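Side-chain contacts in nicotinamide-nucleotide adenylyltransferase NadR family / Ribosylnicotinamide kinase (Lactococcus lactis subsp. cremoris, PDB 6GYE), which binds nicotinamide riboside and probably phosphorylates it to the mononucleotide, which it probably also adenylylates to NAD+: residues 259-264 with 290-295; 187-192 with 266-271; 234-239 with 282-287. All coordinates share one frame; numbering follows the deposited sequence. Where two conformers were deposited one is given.

Contact 1: residues 259-264 with 290-295. With NNR (Nicotinamide riboside), chain I.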
ATOM      1  N   ASP A 259      16.397  -1.070  -5.641  1.00 46.57           N
ATOM      2  CA  ASP A 259      17.824  -0.784  -5.804  1.00 43.66           C
ATOM      3  C   ASP A 259      18.052   0.688  -5.466  1.00 47.45           C
ATOM      4  O   ASP A 259      17.955   1.576  -6.329  1.00 44.03           O
ATOM      5  CB  ASP A 259      18.284  -1.117  -7.221  1.00 48.21           C
ATOM      6  CG  ASP A 259      19.807  -1.220  -7.334  1.00 54.41           C
ATOM      7  OD1 ASP A 259      20.494  -0.822  -6.368  1.00 55.81           O
ATOM      8  OD2 ASP A 259      20.315  -1.723  -8.364  1.00 53.10           O
ATOM      9  N   THR A 260      18.354   0.943  -4.187  1.00 40.76           N
ATOM     10  CA  THR A 260      18.605   2.267  -3.600  1.00 47.48           C
ATOM     11  C   THR A 260      17.346   3.131  -3.527  1.00 45.67           C
ATOM     12  O   THR A 260      16.287   2.769  -4.050  1.00 46.69           O
ATOM     13  CB  THR A 260      19.725   3.046  -4.337  1.00 49.79           C
ATOM     14  OG1 THR A 260      19.237   3.615  -5.552  1.00 54.54           O
ATOM     15  CG2 THR A 260      20.911   2.167  -4.646  1.00 45.49           C
ATOM     16  N   ASP A 261      17.458   4.272  -2.860  1.00 46.16           N
ATOM     17  CA  ASP A 261      16.311   5.110  -2.527  1.00 47.92           C
ATOM     18  C   ASP A 261      16.814   6.541  -2.300  1.00 48.87           C
ATOM     19  O   ASP A 261      17.972   6.851  -2.601  1.00 51.83           O
ATOM     20  CB  ASP A 261      15.617   4.566  -1.278  1.00 48.56           C
ATOM     21  CG  ASP A 261      16.387   4.904  -0.025  1.00 55.85           C
ATOM     22  OD1 ASP A 261      17.643   4.909  -0.070  1.00 57.11           O
ATOM     23  OD2 ASP A 261      15.740   5.221   0.985  1.00 62.26           O
ATOM     24  N   ALA A 262      15.972   7.393  -1.695  1.00 54.49           N
ATOM     25  CA  ALA A 262      16.367   8.791  -1.516  1.00 54.83           C
ATOM     26  C   ALA A 262      17.455   8.952  -0.455  1.00 58.17           C
ATOM     27  O   ALA A 262      18.291   9.862  -0.565  1.00 54.06           O
ATOM     28  CB  ALA A 262      15.147   9.655  -1.177  1.00 54.30           C
ATOM     29  N   ILE A 263      17.485   8.080   0.558  1.00 48.13           N
ATOM     30  CA  ILE A 263      18.556   8.156   1.552  1.00 57.96           C
ATOM     31  C   ILE A 263      19.914   7.964   0.885  1.00 54.75           C
ATOM     32  O   ILE A 263      20.873   8.691   1.165  1.00 55.87           O
ATOM     33  CB  ILE A 263      18.326   7.131   2.680  1.00 55.16           C
ATOM     34  CG1 ILE A 263      17.103   7.531   3.494  1.00 57.27           C
ATOM     35  CG2 ILE A 263      19.559   7.029   3.578  1.00 55.87           C
ATOM     36  CD1 ILE A 263      16.891   6.718   4.697  1.00 61.09           C
ATOM     37  N   VAL A 264      20.019   6.969   0.004  1.00 51.68           N
ATOM     38  CA  VAL A 264      21.262   6.760  -0.734  1.00 53.28           C
ATOM     39  C   VAL A 264      21.636   8.019  -1.509  1.00 54.60           C
ATOM     40  O   VAL A 264      22.779   8.490  -1.444  1.00 63.58           O
ATOM     41  CB  VAL A 264      21.140   5.534  -1.657  1.00 55.97           C
ATOM     42  CG1 VAL A 264      22.304   5.481  -2.649  1.00 44.83           C
ATOM     43  CG2 VAL A 264      21.087   4.272  -0.820  1.00 53.88           C
ATOM     44  N   ALA A 290       9.995  10.621   3.718  1.00 65.29           N
ATOM     45  CA  ALA A 290       8.772  10.403   4.483  1.00 67.67           C
ATOM     46  C   ALA A 290       7.749   9.540   3.754  1.00 69.65           C
ATOM     47  O   ALA A 290       6.886   8.951   4.413  1.00 73.13           O
ATOM     48  CB  ALA A 290       8.126  11.744   4.832  1.00 62.94           C
ATOM     49  N   ASP A 291       7.797   9.475   2.425  1.00 61.59           N
ATOM     50  CA  ASP A 291       6.857   8.671   1.657  1.00 64.23           C
ATOM     51  C   ASP A 291       7.342   7.254   1.426  1.00 63.20           C
ATOM     52  O   ASP A 291       6.686   6.505   0.700  1.00 74.02           O
ATOM     53  CB  ASP A 291       6.580   9.308   0.293  1.00 64.35           C
ATOM     54  CG  ASP A 291       5.756  10.559   0.390  1.00 81.61           C
ATOM     55  OD1 ASP A 291       5.115  10.772   1.441  1.00 90.56           O
ATOM     56  OD2 ASP A 291       5.747  11.333  -0.592  1.00 82.56           O
ATOM     57  N   GLU A 292       8.501   6.894   1.955  1.00 60.02           N
ATOM     58  CA  GLU A 292       9.042   5.558   1.760  1.00 57.83           C
ATOM     59  C   GLU A 292       8.594   4.630   2.879  1.00 61.93           C
ATOM     60  O   GLU A 292       8.531   5.025   4.046  1.00 63.60           O
ATOM     61  CB  GLU A 292      10.564   5.605   1.685  1.00 52.04           C
ATOM     62  CG  GLU A 292      11.075   6.442   0.520  1.00 52.29           C
ATOM     63  CD  GLU A 292      12.583   6.341   0.352  1.00 57.50           C
ATOM     64  OE1 GLU A 292      13.184   5.542   1.100  1.00 60.70           O
ATOM     65  OE2 GLU A 292      13.159   7.036  -0.524  1.00 59.44           O
ATOM     66  N   ARG A 293       8.252   3.401   2.507  1.00 60.44           N
ATOM     67  CA  ARG A 293       7.900   2.354   3.456  1.00 60.16           C
ATOM     68  C   ARG A 293       8.880   1.218   3.232  1.00 59.63           C
ATOM     69  O   ARG A 293       8.840   0.574   2.186  1.00 64.21           O
ATOM     70  CB  ARG A 293       6.465   1.862   3.251  1.00 67.39           C
ATOM     71  CG  ARG A 293       5.437   2.927   2.982  1.00 74.34           C
ATOM     72  CD  ARG A 293       4.821   3.414   4.261  1.00 88.71           C
ATOM     73  NE  ARG A 293       3.888   4.517   4.043  1.00101.56           N
ATOM     74  CZ  ARG A 293       4.219   5.801   4.127  1.00 98.05           C
ATOM     75  NH1 ARG A 293       5.468   6.145   4.411  1.00 89.42           N
ATOM     76  NH2 ARG A 293       3.303   6.740   3.922  1.00100.04           N
ATOM     77  N   MET A 294       9.732   0.937   4.214  1.00 61.31           N
ATOM     78  CA  MET A 294      10.711  -0.135   4.096  1.00 59.44           C
ATOM     79  C   MET A 294      10.553  -1.118   5.243  1.00 59.15           C
ATOM     80  O   MET A 294      10.421  -0.717   6.403  1.00 61.43           O
ATOM     81  CB  MET A 294      12.132   0.428   4.063  1.00 55.32           C
ATOM     82  CG  MET A 294      12.395   1.201   2.777  1.00 54.66           C
ATOM     83  SD  MET A 294      13.974   2.039   2.757  1.00 60.98           S
ATOM     84  CE  MET A 294      13.700   3.338   3.951  1.00 58.98           C
ATOM     85  N   ASP A 295      10.563  -2.407   4.914  1.00 49.68           N
ATOM     86  CA  ASP A 295      10.498  -3.439   5.937  1.00 56.66           C
ATOM     87  C   ASP A 295      11.867  -3.991   6.268  1.00 57.66           C
ATOM     88  O   ASP A 295      12.111  -4.377   7.412  1.00 58.75           O
ATOM     89  CB  ASP A 295       9.581  -4.591   5.491  1.00 49.81           C
ATOM     90  CG  ASP A 295       8.156  -4.138   5.248  1.00 57.17           C
ATOM     91  OD1 ASP A 295       7.411  -3.926   6.229  1.00 71.82           O
ATOM     92  OD2 ASP A 295       7.777  -3.963   4.070  1.00 59.21           O
TER
HETATM   93  O2R NNR I 407       3.965   4.419  -4.825  1.00123.74           O
HETATM   94  C2R NNR I 407       3.931   4.208  -3.407  1.00128.62           C
HETATM   95  C3R NNR I 407       2.679   4.782  -2.755  1.00136.46           C
HETATM   96  O3R NNR I 407       1.807   5.421  -3.697  1.00135.39           O
HETATM   97  C4R NNR I 407       3.163   5.798  -1.732  1.00135.26           C
HETATM   98  C5R NNR I 407       2.703   5.430  -0.328  1.00124.29           C
HETATM   99  O5R NNR I 407       3.216   6.385   0.607  1.00117.82           O
HETATM  100  O4R NNR I 407       4.592   5.825  -1.779  1.00135.60           O
HETATM  101  C1R NNR I 407       5.109   4.914  -2.753  1.00125.15           C
HETATM  102  N1  NNR I 407       5.974   3.929  -2.101  1.00110.23           N
HETATM  103  C2  NNR I 407       7.305   4.068  -2.172  1.00 95.13           C
HETATM  104  C6  NNR I 407       5.424   2.901  -1.441  1.00107.57           C
HETATM  105  C5  NNR I 407       6.222   1.951  -0.813  1.00 94.80           C
HETATM  106  C4  NNR I 407       7.603   2.073  -0.872  1.00 85.89           C
HETATM  107  C3  NNR I 407       8.148   3.147  -1.561  1.00 92.92           C
HETATM  108  C7  NNR I 407       9.636   3.313  -1.647  1.00 99.30           C
HETATM  109  O7  NNR I 407      10.114   3.952  -2.570  1.00 82.61           O
HETATM  110  N7  NNR I 407      10.400   2.755  -0.708  1.00101.54           N
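Asp261 holds CG between its backbone N and carbonyl carbon (chi1 76°), while Glu292 sets CG opposite its own carbonyl carbon (chi1 -61°) and runs extended from there, and the two carboxyl groups meet where a helix begins. The side chains cross at about a right angle with their carboxylate planes 59° apart. Asp261 OD2 and Glu292 OE1 come within 2.6 Å. The other Glu292 oxygen turns to the backbone: Ala262 N gives Glu292 OE2 a nearly straight hydrogen bond of 3.1 Å, received on the syn lone pair, and Ala262 CB lies against the same oxygen. Asp261 is the N-cap of helix 262-272. Asp261 OD1 accepts from Val264 N at 3.1 Å, from above the carboxylate plane, and its OD2 takes a weaker bond from Ile263 N. Met294 lays SD 4.0 Å from Asp261 OD2, an apolar flank to the acid pair. Behind the carboxyl group, Glu292 also lines the nicotinamide riboside pocket, with CB 3.7 Å from the ligand amide nitrogen N7. Next along the chain, Arg293 brings NH2 3.3 Å from the ribose O5R, its NH1 bonded in the guanidinium plane to Ala290 O. Three amides of the first helical turn thus divide two buried carboxyl groups among them, and their bonds fix Glu292, a pocket residue, relative to the start of helix 262-272.

Contact 2: residues 187-192 with 266-271. With SO4 (sulfate ion), chain F.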
ATOM      1  N   GLY A 187      24.143   0.819  -0.762  1.00 58.70           N
ATOM      2  CA  GLY A 187      25.578   0.608  -0.789  1.00 65.31           C
ATOM      3  C   GLY A 187      26.238   1.541  -1.777  1.00 70.62           C
ATOM      4  O   GLY A 187      25.579   2.203  -2.585  1.00 72.98           O
ATOM      5  N   SER A 188      27.567   1.583  -1.698  1.00 75.63           N
ATOM      6  CA  SER A 188      28.364   2.385  -2.620  1.00 78.05           C
ATOM      7  C   SER A 188      28.242   1.834  -4.038  1.00 77.83           C
ATOM      8  O   SER A 188      27.757   0.724  -4.267  1.00 70.17           O
ATOM      9  CB  SER A 188      29.838   2.369  -2.225  1.00 80.19           C
ATOM     10  OG  SER A 188      30.017   2.597  -0.839  1.00 92.21           O
ATOM     11  N   ALA A 189      28.730   2.610  -4.997  1.00 83.82           N
ATOM     12  CA  ALA A 189      28.797   2.135  -6.371  1.00 83.58           C
ATOM     13  C   ALA A 189      29.848   1.037  -6.519  1.00 78.16           C
ATOM     14  O   ALA A 189      30.872   1.027  -5.826  1.00 82.91           O
ATOM     15  CB  ALA A 189      29.118   3.287  -7.311  1.00 87.43           C
ATOM     16  N   SER A 190      29.567   0.094  -7.426  1.00 62.31           N
ATOM     17  CA  SER A 190      30.483  -0.995  -7.792  1.00 68.88           C
ATOM     18  C   SER A 190      30.729  -1.956  -6.635  1.00 80.42           C
ATOM     19  O   SER A 190      31.838  -2.465  -6.472  1.00 87.48           O
ATOM     20  CB  SER A 190      31.826  -0.466  -8.310  1.00 74.82           C
ATOM     21  OG  SER A 190      31.663   0.440  -9.386  1.00 87.50           O
ATOM     22  N   THR A 191      29.709  -2.209  -5.815  1.00 81.31           N
ATOM     23  CA  THR A 191      29.831  -3.209  -4.759  1.00 80.47           C
ATOM     24  C   THR A 191      28.934  -4.416  -4.996  1.00 75.63           C
ATOM     25  O   THR A 191      28.834  -5.278  -4.117  1.00 70.94           O
ATOM     26  CB  THR A 191      29.550  -2.605  -3.377  1.00 83.87           C
ATOM     27  OG1 THR A 191      28.288  -1.927  -3.374  1.00 83.22           O
ATOM     28  CG2 THR A 191      30.632  -1.607  -3.018  1.00 87.93           C
ATOM     29  N   GLY A 192      28.274  -4.494  -6.154  1.00 70.11           N
ATOM     30  CA  GLY A 192      27.424  -5.626  -6.471  1.00 49.91           C
ATOM     31  C   GLY A 192      25.967  -5.492  -6.080  1.00 57.41           C
ATOM     32  O   GLY A 192      25.274  -6.518  -6.025  1.00 59.35           O
ATOM     33  N   ARG A 266      20.736  10.964  -0.803  1.00 55.87           N
ATOM     34  CA  ARG A 266      21.045  11.997   0.177  1.00 57.95           C
ATOM     35  C   ARG A 266      22.456  11.849   0.722  1.00 58.03           C
ATOM     36  O   ARG A 266      23.076  12.842   1.118  1.00 59.33           O
ATOM     37  CB  ARG A 266      20.018  11.969   1.314  1.00 53.63           C
ATOM     38  CG  ARG A 266      20.067  13.195   2.224  1.00 57.33           C
ATOM     39  CD  ARG A 266      18.972  13.152   3.302  1.00 62.46           C
ATOM     40  NE  ARG A 266      19.010  14.319   4.193  1.00 69.22           N
ATOM     41  CZ  ARG A 266      19.600  14.337   5.382  1.00 76.74           C
ATOM     42  NH1 ARG A 266      20.200  13.250   5.837  1.00 81.06           N
ATOM     43  NH2 ARG A 266      19.582  15.435   6.126  1.00 82.94           N
ATOM     44  N   VAL A 267      22.980  10.632   0.764  1.00 56.19           N
ATOM     45  CA  VAL A 267      24.362  10.462   1.177  1.00 57.66           C
ATOM     46  C   VAL A 267      25.299  11.078   0.145  1.00 62.75           C
ATOM     47  O   VAL A 267      26.208  11.843   0.491  1.00 69.23           O
ATOM     48  CB  VAL A 267      24.672   8.977   1.420  1.00 61.41           C
ATOM     49  CG1 VAL A 267      26.158   8.794   1.648  1.00 60.59           C
ATOM     50  CG2 VAL A 267      23.860   8.441   2.615  1.00 54.24           C
ATOM     51  N   TYR A 268      25.081  10.777  -1.144  1.00 55.79           N
ATOM     52  CA  TYR A 268      25.924  11.379  -2.175  1.00 54.76           C
ATOM     53  C   TYR A 268      25.825  12.897  -2.152  1.00 62.31           C
ATOM     54  O   TYR A 268      26.850  13.591  -2.208  1.00 63.36           O
ATOM     55  CB  TYR A 268      25.564  10.843  -3.557  1.00 57.49           C
ATOM     56  CG  TYR A 268      26.034   9.432  -3.795  1.00 64.17           C
ATOM     57  CD1 TYR A 268      27.384   9.102  -3.685  1.00 61.30           C
ATOM     58  CD2 TYR A 268      25.132   8.421  -4.125  1.00 59.78           C
ATOM     59  CE1 TYR A 268      27.823   7.801  -3.887  1.00 60.43           C
ATOM     60  CE2 TYR A 268      25.566   7.115  -4.352  1.00 55.42           C
ATOM     61  CZ  TYR A 268      26.908   6.810  -4.225  1.00 61.94           C
ATOM     62  OH  TYR A 268      27.338   5.519  -4.441  1.00 68.06           O
ATOM     63  N   ALA A 269      24.602  13.429  -2.045  1.00 61.72           N
ATOM     64  CA  ALA A 269      24.433  14.878  -2.012  1.00 65.29           C
ATOM     65  C   ALA A 269      25.199  15.497  -0.850  1.00 62.68           C
ATOM     66  O   ALA A 269      25.891  16.510  -1.026  1.00 63.93           O
ATOM     67  CB  ALA A 269      22.949  15.243  -1.923  1.00 65.73           C
ATOM     68  N   LYS A 270      25.116  14.883   0.335  1.00 62.54           N
ATOM     69  CA  LYS A 270      25.811  15.424   1.501  1.00 70.02           C
ATOM     70  C   LYS A 270      27.316  15.430   1.280  1.00 71.26           C
ATOM     71  O   LYS A 270      28.002  16.381   1.669  1.00 78.53           O
ATOM     72  CB  LYS A 270      25.444  14.626   2.759  1.00 72.21           C
ATOM     73  CG  LYS A 270      26.008  15.188   4.059  1.00 76.91           C
ATOM     74  CD  LYS A 270      25.442  16.581   4.366  1.00 83.83           C
ATOM     75  CE  LYS A 270      25.704  17.011   5.808  1.00 90.35           C
ATOM     76  NZ  LYS A 270      24.585  16.597   6.732  1.00 96.97           N
ATOM     77  N   LEU A 271      27.841  14.392   0.628  1.00 70.69           N
ATOM     78  CA  LEU A 271      29.283  14.274   0.442  1.00 62.81           C
ATOM     79  C   LEU A 271      29.814  15.179  -0.652  1.00 71.17           C
ATOM     80  O   LEU A 271      30.955  15.635  -0.561  1.00 76.15           O
ATOM     81  CB  LEU A 271      29.669  12.835   0.118  1.00 64.89           C
ATOM     82  CG  LEU A 271      29.551  11.864   1.289  1.00 69.52           C
ATOM     83  CD1 LEU A 271      30.054  10.496   0.893  1.00 62.75           C
ATOM     84  CD2 LEU A 271      30.361  12.415   2.425  1.00 68.55           C
TER
HETATM   85  S   SO4 F 404      26.690  -1.893  -8.174  1.00 75.13           S
HETATM   86  O1  SO4 F 404      27.483  -2.961  -8.792  1.00 73.73           O
HETATM   87  O2  SO4 F 404      27.053  -0.588  -8.710  1.00 82.64           O
HETATM   88  O3  SO4 F 404      25.268  -2.050  -8.452  1.00 71.45           O
HETATM   89  O4  SO4 F 404      26.968  -1.939  -6.746  1.00 76.23           O
HETATM   90  O   HOH W   1      25.313   3.611  -5.357  1.00 57.18           O
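Tyr268 reaches from helix 262-272 to the start of the P-loop (Walker A) segment, the strand-loop-helix turn that in this family wraps nucleotide phosphates. Its OH lies 3.3 Å from Ala189 N, in a weak, strongly bent hydrogen bond, and touches Ser188 CA. A water in the plane of the Tyr268 ring, at its edge, completes the link: it accepts from Tyr268 OH at 2.9 Å and donates to Gly187 O. Around this first shell, Trp316 stacks on the Tyr268 ring and Phe323 meets it obliquely, so two aromatic rings pack round the phenol. Farther along, Thr191 OG1 ties the turn to itself with a 2.8 Å bond to Ser188 O, met from above the carbonyl plane. A valine in place of Thr191 would probably leave Ser188 O without this hydroxyl partner and the turn freer to shift. The loop amides cradle a sulfate, probably from the crystallisation liquor, at a site consistent with a nucleotide phosphate; Lys193 N and Thr194 OG1 bind it too. Ser190 N meets sulfate O2 and Thr191 N meets O4, both at 2.9 Å. Gly192 N divides its hydrogen between two sulfate oxygens, O1 at 3.2 Å and, more weakly, O4 at 2.9 Å.

Contact 3: residues 234-239 with 282-287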
ATOM      1  N   ARG A 234      16.486  15.592  -9.758  0.56 52.74           N
ATOM      2  CA  ARG A 234      15.853  14.676 -10.701  0.56 51.93           C
ATOM      3  C   ARG A 234      16.097  13.218 -10.325  0.56 53.22           C
ATOM      4  O   ARG A 234      15.238  12.365 -10.585  0.56 54.27           O
ATOM      5  CB  ARG A 234      16.336  14.965 -12.125  0.56 50.89           C
ATOM      6  CG  ARG A 234      15.505  16.044 -12.821  0.56 51.41           C
ATOM      7  CD  ARG A 234      16.128  16.492 -14.123  0.56 59.61           C
ATOM      8  NE  ARG A 234      15.429  17.649 -14.675  0.56 67.26           N
ATOM      9  CZ  ARG A 234      14.614  17.607 -15.723  0.56 73.02           C
ATOM     10  NH1 ARG A 234      14.405  16.457 -16.355  0.56 72.74           N
ATOM     11  NH2 ARG A 234      14.020  18.722 -16.145  0.56 75.27           N
ATOM     12  N   MET A 235      17.238  12.912  -9.700  1.00 46.22           N
ATOM     13  CA  MET A 235      17.462  11.552  -9.225  1.00 45.62           C
ATOM     14  C   MET A 235      16.579  11.213  -8.031  1.00 51.90           C
ATOM     15  O   MET A 235      16.176  10.057  -7.872  1.00 52.64           O
ATOM     16  CB  MET A 235      18.939  11.348  -8.892  1.00 47.65           C
ATOM     17  CG  MET A 235      19.771  11.171 -10.141  1.00 57.64           C
ATOM     18  SD  MET A 235      21.533  10.971  -9.892  1.00 65.92           S
ATOM     19  CE  MET A 235      21.777  12.069  -8.530  1.00 66.93           C
ATOM     20  N   ILE A 236      16.238  12.194  -7.196  1.00 51.87           N
ATOM     21  CA  ILE A 236      15.331  11.909  -6.089  1.00 56.24           C
ATOM     22  C   ILE A 236      13.974  11.463  -6.623  1.00 58.39           C
ATOM     23  O   ILE A 236      13.503  10.358  -6.324  1.00 56.28           O
ATOM     24  CB  ILE A 236      15.202  13.126  -5.158  1.00 59.45           C
ATOM     25  CG1 ILE A 236      16.542  13.404  -4.479  1.00 54.47           C
ATOM     26  CG2 ILE A 236      14.115  12.887  -4.119  1.00 57.28           C
ATOM     27  CD1 ILE A 236      16.684  14.796  -3.951  1.00 56.42           C
ATOM     28  N   THR A 237      13.342  12.293  -7.458  1.00 54.37           N
ATOM     29  CA  THR A 237      12.014  11.920  -7.935  1.00 55.46           C
ATOM     30  C   THR A 237      12.080  10.736  -8.895  1.00 58.16           C
ATOM     31  O   THR A 237      11.161   9.906  -8.920  1.00 55.66           O
ATOM     32  CB  THR A 237      11.324  13.118  -8.589  1.00 53.28           C
ATOM     33  OG1 THR A 237      11.981  13.418  -9.801  1.00 65.17           O
ATOM     34  CG2 THR A 237      11.438  14.337  -7.699  1.00 49.03           C
ATOM     35  N   GLY A 238      13.174  10.617  -9.653  1.00 55.79           N
ATOM     36  CA  GLY A 238      13.309   9.513 -10.588  1.00 49.89           C
ATOM     37  C   GLY A 238      13.389   8.155  -9.905  1.00 54.85           C
ATOM     38  O   GLY A 238      12.736   7.194 -10.329  1.00 57.29           O
ATOM     39  N   GLN A 239      14.237   8.036  -8.878  1.00 45.26           N
ATOM     40  CA  GLN A 239      14.301   6.776  -8.144  1.00 49.31           C
ATOM     41  C   GLN A 239      12.977   6.494  -7.428  1.00 52.57           C
ATOM     42  O   GLN A 239      12.509   5.349  -7.395  1.00 47.00           O
ATOM     43  CB  GLN A 239      15.449   6.793  -7.134  1.00 47.50           C
ATOM     44  CG  GLN A 239      15.699   5.434  -6.483  1.00 50.01           C
ATOM     45  CD  GLN A 239      16.289   4.428  -7.454  1.00 45.49           C
ATOM     46  OE1 GLN A 239      17.392   4.619  -7.954  1.00 52.31           O
ATOM     47  NE2 GLN A 239      15.547   3.368  -7.748  1.00 42.82           N
ATOM     48  N   GLU A 282      17.054  19.822   0.839  1.00 77.17           N
ATOM     49  CA  GLU A 282      16.567  19.167   2.052  1.00 77.77           C
ATOM     50  C   GLU A 282      15.053  19.002   2.094  1.00 77.75           C
ATOM     51  O   GLU A 282      14.593  17.908   2.453  1.00 79.16           O
ATOM     52  CB  GLU A 282      17.074  19.936   3.283  1.00 83.53           C
ATOM     53  CG  GLU A 282      18.370  19.405   3.882  1.00 94.01           C
ATOM     54  CD  GLU A 282      18.217  18.019   4.503  1.00110.29           C
ATOM     55  OE1 GLU A 282      18.044  17.030   3.750  1.00100.03           O
ATOM     56  OE2 GLU A 282      18.265  17.922   5.752  1.00124.40           O
ATOM     57  N   PRO A 283      14.229  20.010   1.771  1.00 79.39           N
ATOM     58  CA  PRO A 283      12.775  19.771   1.783  1.00 77.17           C
ATOM     59  C   PRO A 283      12.338  18.633   0.879  1.00 77.80           C
ATOM     60  O   PRO A 283      11.520  17.805   1.292  1.00 86.39           O
ATOM     61  CB  PRO A 283      12.198  21.119   1.335  1.00 79.62           C
ATOM     62  CG  PRO A 283      13.233  22.111   1.737  1.00 69.12           C
ATOM     63  CD  PRO A 283      14.540  21.425   1.488  1.00 67.13           C
ATOM     64  N   LEU A 284      12.867  18.554  -0.341  1.00 72.95           N
ATOM     65  CA  LEU A 284      12.495  17.454  -1.225  1.00 64.63           C
ATOM     66  C   LEU A 284      12.993  16.112  -0.682  1.00 70.16           C
ATOM     67  O   LEU A 284      12.305  15.089  -0.815  1.00 66.70           O
ATOM     68  CB  LEU A 284      13.022  17.707  -2.636  1.00 55.16           C
ATOM     69  CG  LEU A 284      12.802  16.580  -3.650  1.00 59.01           C
ATOM     70  CD1 LEU A 284      11.319  16.271  -3.861  1.00 58.47           C
ATOM     71  CD2 LEU A 284      13.487  16.893  -4.965  1.00 54.49           C
ATOM     72  N   PHE A 285      14.182  16.084  -0.071  1.00 69.02           N
ATOM     73  CA  PHE A 285      14.638  14.851   0.570  1.00 65.67           C
ATOM     74  C   PHE A 285      13.660  14.409   1.649  1.00 67.10           C
ATOM     75  O   PHE A 285      13.226  13.254   1.669  1.00 67.84           O
ATOM     76  CB  PHE A 285      16.032  15.029   1.182  1.00 64.34           C
ATOM     77  CG  PHE A 285      17.166  14.831   0.218  1.00 64.63           C
ATOM     78  CD1 PHE A 285      17.319  13.633  -0.459  1.00 63.03           C
ATOM     79  CD2 PHE A 285      18.097  15.837   0.016  1.00 62.14           C
ATOM     80  CE1 PHE A 285      18.369  13.447  -1.340  1.00 65.68           C
ATOM     81  CE2 PHE A 285      19.147  15.658  -0.854  1.00 61.76           C
ATOM     82  CZ  PHE A 285      19.286  14.465  -1.539  1.00 63.68           C
ATOM     83  N   ARG A 286      13.311  15.331   2.559  0.59 67.51           N
ATOM     84  CA  ARG A 286      12.460  14.998   3.698  0.59 70.99           C
ATOM     85  C   ARG A 286      11.093  14.514   3.234  0.59 70.47           C
ATOM     86  O   ARG A 286      10.597  13.480   3.696  0.59 71.60           O
ATOM     87  CB  ARG A 286      12.317  16.210   4.631  0.59 75.07           C
ATOM     88  CG  ARG A 286      13.625  16.705   5.248  0.59 78.87           C
ATOM     89  CD  ARG A 286      13.407  17.566   6.499  0.59 87.60           C
ATOM     90  NE  ARG A 286      12.523  18.705   6.262  0.59 88.89           N
ATOM     91  CZ  ARG A 286      12.931  19.886   5.814  0.59 81.14           C
ATOM     92  NH1 ARG A 286      14.215  20.086   5.551  0.59 76.94           N
ATOM     93  NH2 ARG A 286      12.053  20.860   5.620  0.59 81.68           N
ATOM     94  N   LYS A 287      10.461  15.264   2.332  1.00 68.42           N
ATOM     95  CA  LYS A 287       9.203  14.819   1.739  1.00 69.96           C
ATOM     96  C   LYS A 287       9.328  13.401   1.171  1.00 71.59           C
ATOM     97  O   LYS A 287       8.557  12.503   1.528  1.00 74.06           O
ATOM     98  CB  LYS A 287       8.788  15.816   0.651  1.00 75.78           C
ATOM     99  CG  LYS A 287       7.317  15.867   0.274  1.00 79.16           C
ATOM    100  CD  LYS A 287       6.968  14.817  -0.768  1.00 89.92           C
ATOM    101  CE  LYS A 287       5.461  14.734  -1.011  1.00103.14           C
ATOM    102  NZ  LYS A 287       5.081  13.670  -2.002  1.00104.85           N
TER
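Ile236 and Phe285 make a CH-pi contact: Ile236 CD1 sits over one face of the ring, 3.6 Å from its centroid and 22° off the normal. The methyl is shifted toward the rim, and its closest ring atom is Phe285 CE1, at 3.4 Å. Ile236 CG1 follows behind, 3.6 Å from Phe285 CE1, so the last two carbons of the longer branch both bear on one part of the ring. The two side chains cross at about a right angle.

The other branch of Ile236 serves a purely aliphatic contact. Ile236 and Leu284 reach toward each other tip to tip, with Ile236 CG2 3.9 Å from Leu284 CG. Leu284 CD2 also approaches the methyl that lies on the ring, 4.0 Å from Ile236 CD1. Leu284 sends CG away from its own backbone N (chi1 175°), which carries its methyls across the groove to Ile236. At the more open margin, Thr237 CG2 lies 4.3 Å from Leu284 CD2.

These side chains fill the seam between helices 229-247 and 275-290, two helices of the P-loop NTPase domain. The short segments run nearly parallel, 14° apart, with axes 10.5 Å from each other. Helix 262-272 packs on the same cluster, bringing Thr265 to Ile236 and Arg266 and Ala269 to Phe285.

Several polar side chains of the two segments turn to other elements. Glu282 pairs with Arg266 and Lys287 with Asp291 in salt bridges, tying helix 275-290 to helix 262-272 and to the loop at its own C-terminal end. On the other helix, the Gln239 amide donates from NE2 to Glu210 O and Asn243 OD1 and accepts through OE1 from Tyr212 N.

In the fold
All three contacts lie in the P-loop NTPase domain, and helix 262-272 connects them: its first turn belongs to contact 1, its middle to contact 2, and its side also packs against the cluster of contact 3. Contacts 1 and 2 are buried and polar, each at a loop beside a bound group, nicotinamide riboside in one and sulfate in the other, yet contact 1 relies on acids and contact 2 on a phenol and a water. Contact 3, between two helices and only partly buried, is apolar. Gln239 links it to contact 1 by packing on Thr260; the salt bridge between Arg266 and Glu282 joins it to contact 2.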